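Long-range contacts in putative polysaccharide deacetylase (Bdellovibrio bacteriovorus HD100, PDB 5JP6), which probably removes acetyl groups from peptidoglycan as a zinc-binding deacetylase of carbohydrate esterase family 4: residues R31-D36 with A51-L56; D36-Q41 with D307-S312; E257-H262 with S373-R378; W271-F276 with S368-S373. The protein carries 1 engineered substitution. All coordinates share one frame; numbering follows the deposited sequence.

Contact 1: residues R31-D36 with A51-L56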
loop_
_atom_site.group_PDB
_atom_site.type_symbol
_atom_site.label_atom_id
_atom_site.label_comp_id
_atom_site.label_asym_id
_atom_site.label_seq_id
_atom_site.Cartn_x
_atom_site.Cartn_y
_atom_site.Cartn_z
ATOM N N ARG A 31 7.709 -3.926 21.411
ATOM C CA ARG A 31 8.997 -3.244 21.319
ATOM C C ARG A 31 9.833 -3.746 20.120
ATOM O O ARG A 31 10.502 -2.957 19.469
ATOM C CB ARG A 31 9.767 -3.362 22.641
ATOM C CG ARG A 31 9.250 -2.417 23.713
ATOM C CD ARG A 31 10.139 -2.480 24.943
ATOM N NE ARG A 31 10.012 -3.797 25.556
ATOM C CZ ARG A 31 8.995 -4.167 26.320
ATOM N NH1 ARG A 31 8.010 -3.304 26.607
ATOM N NH2 ARG A 31 8.966 -5.405 26.808
ATOM N N GLN A 32 9.751 -5.039 19.804
ATOM C CA GLN A 32 10.511 -5.623 18.682
ATOM C C GLN A 32 10.057 -5.119 17.295
ATOM O O GLN A 32 10.863 -4.880 16.372
ATOM C CB GLN A 32 10.434 -7.145 18.720
ATOM C CG GLN A 32 11.334 -7.793 17.677
ATOM C CD GLN A 32 11.187 -9.289 17.613
ATOM O OE1 GLN A 32 10.396 -9.873 18.346
ATOM N NE2 GLN A 32 11.944 -9.924 16.717
ATOM N N ALA A 33 8.765 -4.944 17.159
ATOM C CA ALA A 33 8.207 -4.376 15.917
ATOM C C ALA A 33 8.792 -2.983 15.652
ATOM O O ALA A 33 9.259 -2.652 14.560
ATOM C CB ALA A 33 6.705 -4.289 16.029
ATOM N N VAL A 34 8.765 -2.175 16.698
ATOM C CA VAL A 34 9.271 -0.808 16.631
ATOM C C VAL A 34 10.780 -0.820 16.309
ATOM O O VAL A 34 11.244 -0.096 15.401
ATOM C CB VAL A 34 8.987 -0.046 17.943
ATOM C CG1 VAL A 34 9.636 1.327 17.922
ATOM C CG2 VAL A 34 7.492 0.098 18.157
ATOM N N SER A 35 11.534 -1.618 17.060
ATOM C CA SER A 35 12.976 -1.780 16.825
ATOM C C SER A 35 13.316 -2.260 15.409
ATOM O O SER A 35 14.206 -1.700 14.763
ATOM C CB SER A 35 13.575 -2.792 17.823
ATOM O OG SER A 35 14.959 -3.018 17.513
ATOM N N ASP A 36 12.625 -3.310 14.945
ATOM C CA ASP A 36 12.898 -3.877 13.607
ATOM C C ASP A 36 12.529 -2.866 12.511
ATOM O O ASP A 36 13.208 -2.776 11.484
ATOM C CB ASP A 36 12.117 -5.168 13.348
ATOM C CG ASP A 36 12.658 -6.360 14.081
ATOM O OD1 ASP A 36 13.637 -6.198 14.833
ATOM O OD2 ASP A 36 12.104 -7.471 13.886
ATOM N N ALA A 51 8.420 -9.686 13.674
ATOM C CA ALA A 51 7.533 -8.889 14.504
ATOM C C ALA A 51 6.768 -7.886 13.660
ATOM O O ALA A 51 6.445 -6.797 14.131
ATOM C CB ALA A 51 8.324 -8.180 15.586
ATOM N N ASN A 52 6.453 -8.250 12.418
ATOM C CA ASN A 52 5.567 -7.411 11.632
ATOM C C ASN A 52 4.192 -7.341 12.341
ATOM O O ASN A 52 3.612 -8.359 12.686
ATOM C CB ASN A 52 5.385 -7.971 10.246
ATOM C CG ASN A 52 4.469 -7.119 9.412
ATOM O OD1 ASN A 52 3.244 -7.210 9.508
ATOM N ND2 ASN A 52 5.047 -6.324 8.564
ATOM N N PRO A 53 3.653 -6.140 12.552
ATOM C CA PRO A 53 2.403 -6.064 13.321
ATOM C C PRO A 53 1.264 -6.923 12.769
ATOM O O PRO A 53 0.516 -7.493 13.560
ATOM C CB PRO A 53 2.052 -4.579 13.248
ATOM C CG PRO A 53 3.395 -3.915 13.174
ATOM C CD PRO A 53 4.204 -4.800 12.256
ATOM N N GLU A 54 1.148 -7.036 11.452
ATOM C CA GLU A 54 0.087 -7.875 10.876
ATOM C C GLU A 54 0.269 -9.336 11.338
ATOM O O GLU A 54 -0.701 -10.017 11.743
ATOM C CB GLU A 54 0.115 -7.827 9.355
ATOM C CG GLU A 54 -1.098 -8.474 8.693
ATOM C CD GLU A 54 -1.105 -8.316 7.195
ATOM O OE1 GLU A 54 -0.057 -7.919 6.644
ATOM O OE2 GLU A 54 -2.158 -8.572 6.575
ATOM N N ALA A 55 1.506 -9.811 11.265
ATOM C CA ALA A 55 1.821 -11.187 11.690
ATOM C C ALA A 55 1.605 -11.343 13.192
ATOM O O ALA A 55 1.057 -12.370 13.638
ATOM C CB ALA A 55 3.251 -11.560 11.344
ATOM N N LEU A 56 2.033 -10.335 13.976
ATOM C CA LEU A 56 1.885 -10.391 15.453
ATOM C C LEU A 56 0.393 -10.536 15.814
ATOM O O LEU A 56 -0.003 -11.393 16.626
ATOM C CB LEU A 56 2.437 -9.126 16.104
ATOM C CG LEU A 56 3.955 -8.942 16.114
ATOM C CD1 LEU A 56 4.299 -7.651 16.831
ATOM C CD2 LEU A 56 4.624 -10.139 16.794
#
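Ala33 and Ala51 meet where helix 24-39 passes the start of helix 53-66, a close approach of helix 24-39 to the loop that leads into helix 53-66, in the helical N-terminal part of the chain, linked by 14 residues of which eight are helical. The CA atoms of Ala33 and Ala51 are 4.8 Å apart, a separation that small side chains on both segments allow. The tight part is built round the methyl of Ala33. It presses first on backbone, with Ala33 CB 3.2 Å from Ala51 O, and only then on side chains: Ala33 CB lies 4.2 Å from Leu56 CD1 and 4.4 Å from Pro53 CG. Leu92 and Phe93, from a loop outside both segments, touch Ala33 and Pro53 as well, so this half of the contact is buried.

The looser half faces solvent and is formed by Gln32 and Asp36, both partly exposed. The Gln32 chain is stretched out from a first torsion that turns CG opposite the main-chain nitrogen (chi1 -173°), and it runs alongside the Ala51 methyl, Gln32 CD lying 3.7 Å from Ala51 CB. Asp36 merely grazes that methyl, OD2 to Ala51 CB being 4.2 Å. Asp36 OD2 is instead hydrogen-bonded to the Ser49 hydroxyl, which also pairs with the backbone N of Ala51 and thus holds the incoming loop. Immediately after this loop, Asn52 N-caps helix 53-66: Asn52 OD1 accepts from Glu54 N at 2.9 Å, through a bent N-H...O angle of 132°, with the nitrogen tilted 32° from the carbonyl plane.

Contact 2: residues D36-Q41 with D307-S312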
loop_
_atom_site.group_PDB
_atom_site.type_symbol
_atom_site.label_atom_id
_atom_site.label_comp_id
_atom_site.label_asym_id
_atom_site.label_seq_id
_atom_site.Cartn_x
_atom_site.Cartn_y
_atom_site.Cartn_z
ATOM N N ASP A 36 12.625 -3.310 14.945
ATOM C CA ASP A 36 12.898 -3.877 13.607
ATOM C C ASP A 36 12.529 -2.866 12.511
ATOM O O ASP A 36 13.208 -2.776 11.484
ATOM C CB ASP A 36 12.117 -5.168 13.348
ATOM C CG ASP A 36 12.658 -6.360 14.081
ATOM O OD1 ASP A 36 13.637 -6.198 14.833
ATOM O OD2 ASP A 36 12.104 -7.471 13.886
ATOM N N ASN A 37 11.457 -2.106 12.724
ATOM C CA ASN A 37 11.043 -1.113 11.742
ATOM C C ASN A 37 12.111 -0.025 11.582
ATOM O O ASN A 37 12.353 0.483 10.501
ATOM C CB ASN A 37 9.719 -0.480 12.141
ATOM C CG ASN A 37 9.189 0.458 11.080
ATOM O OD1 ASN A 37 9.360 1.650 11.148
ATOM N ND2 ASN A 37 8.511 -0.111 10.099
ATOM N N GLN A 38 12.757 0.326 12.672
ATOM C CA GLN A 38 13.802 1.307 12.601
ATOM C C GLN A 38 15.142 0.785 12.097
ATOM O O GLN A 38 15.862 1.518 11.429
ATOM C CB GLN A 38 13.923 1.967 13.963
ATOM C CG GLN A 38 12.736 2.888 14.272
ATOM C CD GLN A 38 12.301 3.798 13.085
ATOM O OE1 GLN A 38 13.015 4.765 12.689
ATOM N NE2 GLN A 38 11.130 3.503 12.517
ATOM N N SER A 39 15.473 -0.470 12.384
ATOM C CA SER A 39 16.788 -0.986 12.036
ATOM C C SER A 39 16.831 -1.570 10.599
ATOM O O SER A 39 17.924 -1.671 9.997
ATOM C CB SER A 39 17.249 -1.995 13.103
ATOM O OG SER A 39 16.452 -3.158 13.094
ATOM N N ALA A 40 15.667 -1.914 10.041
ATOM C CA ALA A 40 15.604 -2.431 8.659
ATOM C C ALA A 40 16.205 -1.431 7.671
ATOM O O ALA A 40 15.869 -0.255 7.726
ATOM C CB ALA A 40 14.168 -2.766 8.277
ATOM N N GLN A 41 17.121 -1.870 6.798
ATOM C CA GLN A 41 17.725 -0.943 5.848
ATOM C C GLN A 41 16.939 -0.889 4.560
ATOM O O GLN A 41 17.058 0.062 3.788
ATOM C CB GLN A 41 19.172 -1.311 5.537
ATOM C CG GLN A 41 20.131 -0.938 6.644
ATOM C CD GLN A 41 21.304 -1.887 6.701
ATOM O OE1 GLN A 41 22.432 -1.497 6.451
ATOM N NE2 GLN A 41 21.034 -3.151 7.008
ATOM N N ASP A 307 7.765 4.273 2.585
ATOM C CA ASP A 307 6.591 4.634 3.389
ATOM C C ASP A 307 6.234 3.558 4.428
ATOM O O ASP A 307 5.386 3.817 5.288
ATOM C CB ASP A 307 5.395 5.070 2.546
ATOM C CG ASP A 307 4.797 3.959 1.730
ATOM O OD1 ASP A 307 5.323 2.811 1.696
ATOM O OD2 ASP A 307 3.770 4.193 1.069
ATOM N N TRP A 308 6.869 2.382 4.360
ATOM C CA TRP A 308 6.735 1.303 5.372
ATOM C C TRP A 308 7.387 1.698 6.706
ATOM O O TRP A 308 7.103 1.083 7.741
ATOM C CB TRP A 308 7.364 0.004 4.838
ATOM C CG TRP A 308 8.801 0.142 4.417
ATOM C CD1 TRP A 308 9.269 0.405 3.163
ATOM C CD2 TRP A 308 9.964 0.028 5.265
ATOM N NE1 TRP A 308 10.634 0.479 3.180
ATOM C CE2 TRP A 308 11.087 0.266 4.453
ATOM C CE3 TRP A 308 10.157 -0.206 6.631
ATOM C CZ2 TRP A 308 12.382 0.224 4.949
ATOM C CZ3 TRP A 308 11.455 -0.224 7.117
ATOM C CH2 TRP A 308 12.539 -0.025 6.278
ATOM N N ARG A 309 8.321 2.655 6.674
ATOM C CA ARG A 309 9.079 3.021 7.868
ATOM C C ARG A 309 8.349 4.111 8.647
ATOM O O ARG A 309 7.961 5.127 8.100
ATOM C CB ARG A 309 10.504 3.467 7.484
ATOM C CG ARG A 309 11.435 3.454 8.684
ATOM C CD ARG A 309 12.729 4.170 8.432
ATOM N NE ARG A 309 13.522 3.584 7.377
ATOM C CZ ARG A 309 14.319 2.526 7.520
ATOM N NH1 ARG A 309 14.334 1.845 8.669
ATOM N NH2 ARG A 309 15.070 2.140 6.496
ATOM N N THR A 310 8.163 3.906 9.932
ATOM C CA THR A 310 7.627 4.946 10.804
ATOM C C THR A 310 8.571 6.139 10.738
ATOM O O THR A 310 9.797 6.014 10.950
ATOM C CB THR A 310 7.471 4.479 12.244
ATOM O OG1 THR A 310 6.655 3.310 12.287
ATOM C CG2 THR A 310 6.852 5.579 13.143
ATOM N N GLN A 311 7.977 7.303 10.488
ATOM C CA GLN A 311 8.739 8.540 10.324
ATOM C C GLN A 311 7.745 9.688 10.290
ATOM O O GLN A 311 6.544 9.451 10.092
ATOM C CB GLN A 311 9.525 8.531 9.042
ATOM C CG GLN A 311 8.676 8.436 7.780
ATOM C CD GLN A 311 9.485 8.020 6.561
ATOM O OE1 GLN A 311 10.324 8.781 6.071
ATOM N NE2 GLN A 311 9.260 6.815 6.090
ATOM N N SER A 312 8.232 10.909 10.444
ATOM C CA SER A 312 7.360 12.082 10.348
ATOM C C SER A 312 6.850 12.259 8.923
ATOM O O SER A 312 7.467 11.786 7.954
ATOM C CB SER A 312 8.117 13.329 10.778
ATOM O OG SER A 312 9.226 13.586 9.939
#
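Arg309 and Asn37, with Trp308, bury the most surface here, joining the C-terminal end of helix 24-39 to the loop between strand 303-304 and helix 313-327 of the NodB-type domain. Arg309 approaches end-on: NH1 and NH2 each lie 2.8 Å from Ala40 O, which sits close to the guanidinium plane. Ala40 is the first residue to leave helical geometry, so this forked pair of bonds secures the carbonyl where the helix stops. A bend at chi3 (-62°) turns the guanidinium toward it.

Asn37 spans alternate residues of the 307-312 loop. Its OD1 accepts from Thr310 N at 2.8 Å, in the carbonyl plane and on a lone pair, while ND2 donates to Trp308 O at 3.0 Å with that oxygen only 2° out of the amide plane. One amide group thus reads a backbone acceptor and a backbone donor. Gln38 adds a longer bond from NE2 to Thr310 O, 3.2 Å.

Trp308 presents its rim to the helix end, CH2 meeting Ala40 CB at 3.8 Å, and the ring stacks on Trp46 of helix 43-47. The zinc ion is about 9 Å from its side chain. The paired bonds of Asn37 settle which way its amide faces, and a cationic guanidinium would be expected to suit the partly negative end of the helix.

Contact 3: residues E257-H262 with S373-R378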
loop_
_atom_site.group_PDB
_atom_site.type_symbol
_atom_site.label_atom_id
_atom_site.label_comp_id
_atom_site.label_asym_id
_atom_site.label_seq_id
_atom_site.Cartn_x
_atom_site.Cartn_y
_atom_site.Cartn_z
ATOM N N GLU A 257 -0.732 -18.067 -5.814
ATOM C CA GLU A 257 -0.747 -16.750 -5.147
ATOM C C GLU A 257 -0.862 -15.641 -6.229
ATOM O O GLU A 257 -1.603 -14.661 -6.078
ATOM C CB GLU A 257 0.500 -16.528 -4.262
ATOM C CG GLU A 257 0.419 -17.307 -2.972
ATOM C CD GLU A 257 -0.385 -16.604 -1.910
ATOM O OE1 GLU A 257 -1.107 -15.602 -2.208
ATOM O OE2 GLU A 257 -0.279 -17.025 -0.755
ATOM N N VAL A 258 -0.125 -15.799 -7.331
ATOM C CA VAL A 258 -0.220 -14.841 -8.427
ATOM C C VAL A 258 -1.646 -14.782 -8.977
ATOM O O VAL A 258 -2.211 -13.695 -9.128
ATOM C CB VAL A 258 0.770 -15.173 -9.560
ATOM C CG1 VAL A 258 0.575 -14.253 -10.752
ATOM C CG2 VAL A 258 2.229 -15.069 -9.066
ATOM N N ARG A 259 -2.226 -15.947 -9.266
ATOM C CA ARG A 259 -3.615 -16.047 -9.760
ATOM C C ARG A 259 -4.627 -15.505 -8.801
ATOM O O ARG A 259 -5.586 -14.847 -9.182
ATOM C CB ARG A 259 -4.014 -17.492 -9.958
ATOM C CG ARG A 259 -3.424 -18.112 -11.184
ATOM C CD ARG A 259 -4.201 -19.325 -11.626
ATOM N NE ARG A 259 -3.866 -19.618 -13.003
ATOM C CZ ARG A 259 -2.735 -20.229 -13.370
ATOM N NH1 ARG A 259 -1.888 -20.586 -12.417
ATOM N NH2 ARG A 259 -2.451 -20.465 -14.665
ATOM N N GLY A 260 -4.440 -15.806 -7.512
ATOM C CA GLY A 260 -5.478 -15.471 -6.541
ATOM C C GLY A 260 -5.795 -13.996 -6.391
ATOM O O GLY A 260 -6.974 -13.617 -6.277
ATOM N N GLY A 261 -4.779 -13.138 -6.374
ATOM C CA GLY A 261 -5.023 -11.689 -6.274
ATOM C C GLY A 261 -5.695 -11.153 -7.557
ATOM O O GLY A 261 -6.598 -10.336 -7.518
ATOM N N HIS A 262 -5.242 -11.656 -8.699
ATOM C CA HIS A 262 -5.830 -11.299 -9.967
ATOM C C HIS A 262 -7.298 -11.721 -10.026
ATOM O O HIS A 262 -8.163 -10.944 -10.431
ATOM C CB HIS A 262 -5.056 -11.919 -11.107
ATOM C CG HIS A 262 -4.354 -10.919 -11.961
ATOM N ND1 HIS A 262 -3.467 -9.997 -11.457
ATOM C CD2 HIS A 262 -4.429 -10.674 -13.290
ATOM C CE1 HIS A 262 -3.016 -9.240 -12.436
ATOM N NE2 HIS A 262 -3.584 -9.625 -13.554
ATOM N N SER A 373 -7.718 -11.922 -18.942
ATOM C CA SER A 373 -6.510 -12.305 -18.231
ATOM C C SER A 373 -6.310 -13.831 -18.257
ATOM O O SER A 373 -7.207 -14.600 -17.915
ATOM C CB SER A 373 -6.583 -11.904 -16.769
ATOM O OG SER A 373 -5.430 -12.357 -16.067
ATOM N N LYS A 374 -5.081 -14.226 -18.597
ATOM C CA LYS A 374 -4.688 -15.640 -18.530
ATOM C C LYS A 374 -4.476 -16.160 -17.096
ATOM O O LYS A 374 -4.198 -17.351 -16.911
ATOM C CB LYS A 374 -3.467 -15.886 -19.406
ATOM C CG LYS A 374 -3.749 -15.667 -20.882
ATOM C CD LYS A 374 -2.473 -15.769 -21.715
ATOM C CE LYS A 374 -2.743 -15.653 -23.167
ATOM N NZ LYS A 374 -1.494 -15.659 -23.930
ATOM N N LEU A 375 -4.608 -15.256 -16.115
ATOM C CA LEU A 375 -4.471 -15.591 -14.709
ATOM C C LEU A 375 -5.811 -15.829 -14.023
ATOM O O LEU A 375 -5.842 -16.167 -12.850
ATOM C CB LEU A 375 -3.699 -14.486 -13.977
ATOM C CG LEU A 375 -2.271 -14.270 -14.417
ATOM C CD1 LEU A 375 -1.658 -13.065 -13.745
ATOM C CD2 LEU A 375 -1.407 -15.517 -14.155
ATOM N N VAL A 376 -6.913 -15.616 -14.745
ATOM C CA VAL A 376 -8.209 -15.754 -14.129
ATOM C C VAL A 376 -9.064 -16.819 -14.807
ATOM O O VAL A 376 -8.899 -17.092 -16.006
ATOM C CB VAL A 376 -8.992 -14.442 -14.062
ATOM C CG1 VAL A 376 -8.173 -13.292 -13.487
ATOM C CG2 VAL A 376 -9.602 -14.099 -15.346
ATOM N N LYS A 377 -9.987 -17.390 -14.021
ATOM C CA LYS A 377 -11.033 -18.291 -14.495
ATOM C C LYS A 377 -12.329 -17.490 -14.662
ATOM O O LYS A 377 -12.754 -16.754 -13.754
ATOM C CB LYS A 377 -11.275 -19.361 -13.466
ATOM C CG LYS A 377 -10.114 -20.251 -13.197
ATOM C CD LYS A 377 -10.497 -21.393 -12.230
ATOM C CE LYS A 377 -11.464 -22.406 -12.827
ATOM N NZ LYS A 377 -11.530 -23.670 -12.026
ATOM N N ARG A 378 -12.913 -17.574 -15.841
ATOM C CA ARG A 378 -14.156 -16.881 -16.129
ATOM C C ARG A 378 -15.313 -17.491 -15.368
ATOM O O ARG A 378 -15.229 -18.623 -14.903
ATOM C CB ARG A 378 -14.461 -16.947 -17.620
ATOM C CG ARG A 378 -13.357 -16.433 -18.543
ATOM C CD ARG A 378 -13.884 -16.412 -19.985
ATOM N NE ARG A 378 -12.829 -16.240 -20.991
ATOM C CZ ARG A 378 -12.396 -15.066 -21.457
ATOM N NH1 ARG A 378 -12.915 -13.899 -21.003
ATOM N NH2 ARG A 378 -11.423 -15.059 -22.390
HETATM O O HOH W 1 -3.402 -10.608 -16.552
#
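Leu375 lies across helix 251-269 at His262 and has the largest surface buried by this contact. Its CD1 is 3.8 Å from the centroid of the His262 ring and 16° off the ring normal, a CH-pi contact over one face. The same methyl reaches Val258 one turn earlier, Leu375 CD1 to Val258 CG1 being 3.9 Å. Val376 adds CG1 against the backbone, 3.9 Å from His262 O.

At the edge of the imidazole, Ser373 OG approaches His262 CD2 to 3.4 Å. This hydroxyl also organises its own loop: Leu375 N donates to Ser373 OG at 3.0 Å, an ST turn set within a type I beta turn from Ser373 to Val376. Ser373 takes this role with OG opposite its backbone N (chi1 176°).

Further out, a water joins the segments, 2.7 Å from Ser373 OG and accepting a weak bond from His262 NE2. Ser226 OG is hydrogen-bonded to His262 ND1, and Phe290 of helix 285-293 packs on both Val258 and Leu375. The C-terminal loop is therefore seated by apolar atoms on a polar ring that Ser226 helps to orient through ND1, and the direct grip is shape and dispersion, with a water supplying the polar link.

Contact 4: residues W271-F276 with S368-S373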
loop_
_atom_site.group_PDB
_atom_site.type_symbol
_atom_site.label_atom_id
_atom_site.label_comp_id
_atom_site.label_asym_id
_atom_site.label_seq_id
_atom_site.Cartn_x
_atom_site.Cartn_y
_atom_site.Cartn_z
ATOM N N TRP A 271 -12.937 -7.285 -14.612
ATOM C CA TRP A 271 -11.686 -7.138 -15.321
ATOM C C TRP A 271 -10.566 -6.987 -14.295
ATOM O O TRP A 271 -10.812 -6.761 -13.119
ATOM C CB TRP A 271 -11.721 -5.943 -16.261
ATOM C CG TRP A 271 -12.071 -4.622 -15.611
ATOM C CD1 TRP A 271 -13.282 -4.015 -15.602
ATOM C CD2 TRP A 271 -11.174 -3.721 -14.970
ATOM N NE1 TRP A 271 -13.224 -2.786 -14.969
ATOM C CE2 TRP A 271 -11.922 -2.578 -14.570
ATOM C CE3 TRP A 271 -9.798 -3.747 -14.713
ATOM C CZ2 TRP A 271 -11.325 -1.466 -13.945
ATOM C CZ3 TRP A 271 -9.215 -2.679 -14.061
ATOM C CH2 TRP A 271 -9.978 -1.551 -13.667
ATOM N N VAL A 272 -9.340 -7.145 -14.794
ATOM C CA VAL A 272 -8.132 -6.932 -14.047
ATOM C C VAL A 272 -7.046 -6.614 -15.054
ATOM O O VAL A 272 -6.864 -7.346 -16.033
ATOM C CB VAL A 272 -7.747 -8.116 -13.143
ATOM C CG1 VAL A 272 -7.641 -9.452 -13.898
ATOM C CG2 VAL A 272 -6.468 -7.776 -12.380
ATOM N N ASP A 273 -6.349 -5.493 -14.869
ATOM C CA ASP A 273 -5.311 -5.141 -15.828
ATOM C C ASP A 273 -4.173 -6.151 -15.790
ATOM O O ASP A 273 -3.879 -6.747 -14.729
ATOM C CB ASP A 273 -4.771 -3.734 -15.530
ATOM C CG ASP A 273 -5.737 -2.655 -15.970
ATOM O OD1 ASP A 273 -6.049 -2.610 -17.209
ATOM O OD2 ASP A 273 -6.164 -1.846 -15.130
ATOM N N PRO A 274 -3.483 -6.298 -16.936
ATOM C CA PRO A 274 -2.422 -7.333 -17.046
ATOM C C PRO A 274 -1.113 -6.832 -16.466
ATOM O O PRO A 274 -0.112 -6.770 -17.167
ATOM C CB PRO A 274 -2.352 -7.586 -18.551
ATOM C CG PRO A 274 -2.731 -6.251 -19.142
ATOM C CD PRO A 274 -3.851 -5.772 -18.261
ATOM N N VAL A 275 -1.159 -6.448 -15.188
ATOM C CA VAL A 275 0.003 -5.920 -14.477
ATOM C C VAL A 275 0.070 -6.570 -13.120
ATOM O O VAL A 275 -0.961 -6.754 -12.450
ATOM C CB VAL A 275 -0.027 -4.373 -14.353
ATOM C CG1 VAL A 275 -0.148 -3.761 -15.765
ATOM C CG2 VAL A 275 -1.170 -3.861 -13.493
ATOM N N PHE A 276 1.283 -6.959 -12.739
ATOM C CA PHE A 276 1.514 -7.705 -11.516
ATOM C C PHE A 276 2.818 -7.283 -10.887
ATOM O O PHE A 276 3.775 -6.954 -11.604
ATOM C CB PHE A 276 1.577 -9.217 -11.822
ATOM C CG PHE A 276 1.944 -10.065 -10.638
ATOM C CD1 PHE A 276 0.995 -10.325 -9.663
ATOM C CD2 PHE A 276 3.250 -10.527 -10.451
ATOM C CE1 PHE A 276 1.336 -11.093 -8.542
ATOM C CE2 PHE A 276 3.576 -11.281 -9.347
ATOM C CZ PHE A 276 2.626 -11.538 -8.391
ATOM N N SER A 368 -8.591 -4.756 -24.643
ATOM C CA SER A 368 -9.341 -5.929 -24.213
ATOM C C SER A 368 -8.595 -6.834 -23.237
ATOM O O SER A 368 -9.213 -7.730 -22.690
ATOM C CB SER A 368 -9.756 -6.747 -25.423
ATOM O OG SER A 368 -8.676 -7.463 -26.023
ATOM N N ALA A 369 -7.281 -6.610 -23.048
ATOM C CA ALA A 369 -6.385 -7.474 -22.247
ATOM C C ALA A 369 -7.014 -7.656 -20.836
ATOM O O ALA A 369 -7.014 -8.742 -20.266
ATOM C CB ALA A 369 -4.964 -6.917 -22.188
ATOM N N LYS A 370 -7.566 -6.569 -20.297
ATOM C CA LYS A 370 -8.071 -6.543 -18.909
ATOM C C LYS A 370 -9.271 -7.484 -18.732
ATOM O O LYS A 370 -9.552 -7.920 -17.622
ATOM C CB LYS A 370 -8.404 -5.120 -18.472
ATOM C CG LYS A 370 -9.562 -4.477 -19.215
ATOM C CD LYS A 370 -9.651 -2.958 -19.100
ATOM C CE LYS A 370 -9.837 -2.488 -17.735
ATOM N NZ LYS A 370 -10.106 -1.027 -17.592
ATOM N N TYR A 371 -9.955 -7.796 -19.836
ATOM C CA TYR A 371 -11.114 -8.686 -19.778
ATOM C C TYR A 371 -10.781 -10.136 -20.028
ATOM O O TYR A 371 -11.666 -10.996 -19.869
ATOM C CB TYR A 371 -12.160 -8.240 -20.790
ATOM C CG TYR A 371 -12.701 -6.840 -20.523
ATOM C CD1 TYR A 371 -13.617 -6.617 -19.504
ATOM C CD2 TYR A 371 -12.267 -5.768 -21.262
ATOM C CE1 TYR A 371 -14.110 -5.367 -19.273
ATOM C CE2 TYR A 371 -12.741 -4.513 -21.023
ATOM C CZ TYR A 371 -13.656 -4.308 -20.009
ATOM O OH TYR A 371 -14.181 -3.053 -19.752
ATOM N N ASN A 372 -9.538 -10.409 -20.424
ATOM C CA ASN A 372 -9.160 -11.726 -20.897
ATOM C C ASN A 372 -7.856 -12.215 -20.233
ATOM O O ASN A 372 -7.026 -12.858 -20.878
ATOM C CB ASN A 372 -9.027 -11.669 -22.417
ATOM C CG ASN A 372 -10.356 -11.428 -23.088
ATOM O OD1 ASN A 372 -11.221 -12.303 -23.117
ATOM N ND2 ASN A 372 -10.541 -10.208 -23.585
ATOM N N SER A 373 -7.718 -11.922 -18.942
ATOM C CA SER A 373 -6.510 -12.305 -18.231
ATOM C C SER A 373 -6.310 -13.831 -18.257
ATOM O O SER A 373 -7.207 -14.600 -17.915
ATOM C CB SER A 373 -6.583 -11.904 -16.769
ATOM O OG SER A 373 -5.430 -12.357 -16.067
HETATM O O HOH W 2 -5.409 -8.915 -17.785
HETATM O O HOH W 3 -7.928 0.061 -15.958
#
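Lys370 O receives the backbone N of Val272 at 2.9 Å, with a nearly straight N-H...O angle of 166°. The bond ties the loop that enters strand 275-277 to a short 3-10 segment beyond strand 358-364, at the periphery of the beta/alpha fold of NodB-type deacetylases. A water doubles this backbone link, donating to Val272 O at 2.8 Å and to Ala369 O at 3.0 Å.

The Lys370 side chain returns over Trp271, the two running side by side in the same direction. Its ammonium stands almost squarely above the indole: Lys370 NZ is 3.7 Å from the centroid of the Trp271 six-membered ring and 3° off the normal, a cation-pi interaction, and CE adds a CH-pi contact to the same face. A bend at chi3 of the lysine (-61°) brings CE and NZ over the ring.

Asp273 lies on another flank of the lysine, but Asp273 OD1 and Lys370 NZ remain 4.4 Å apart, beyond a salt bridge. A water lies between the two side chains, accepting from Lys370 NZ at 2.9 Å and lying 2.7 Å from Asp273 OD2, which also holds Ile224 N of strand 223-227. Pro274 then turns the chain as the centre of an inverse gamma turn, and its ring rests on the 3-10 segment, with Pro274 CG 3.8 Å from Ala369 CB.

The four contacts form two pairs. Contacts 1 and 2 share Asp36 and helix 24-39, with centres 11 Å apart, and carry that N-terminal helix from its packing on helix 53-66 to the loop 307-312. Contacts 3 and 4 share Ser373, have centres 9 Å apart and are nested along the chain; Arg378 NH2 and Asn372 OD1, 2.9 Å apart, probably form a hydrogen bond between them. Contacts 2 and 3 lie on opposite sides of the chain's centre, 32 Å between centres. One contact of each pair comes near the zinc site of Asp177, His227 and Tyr280, with Trp308 of contact 2 about 7 Å from Tyr280 and His262 of contact 3 about 9 Å from His227, side chain to side chain.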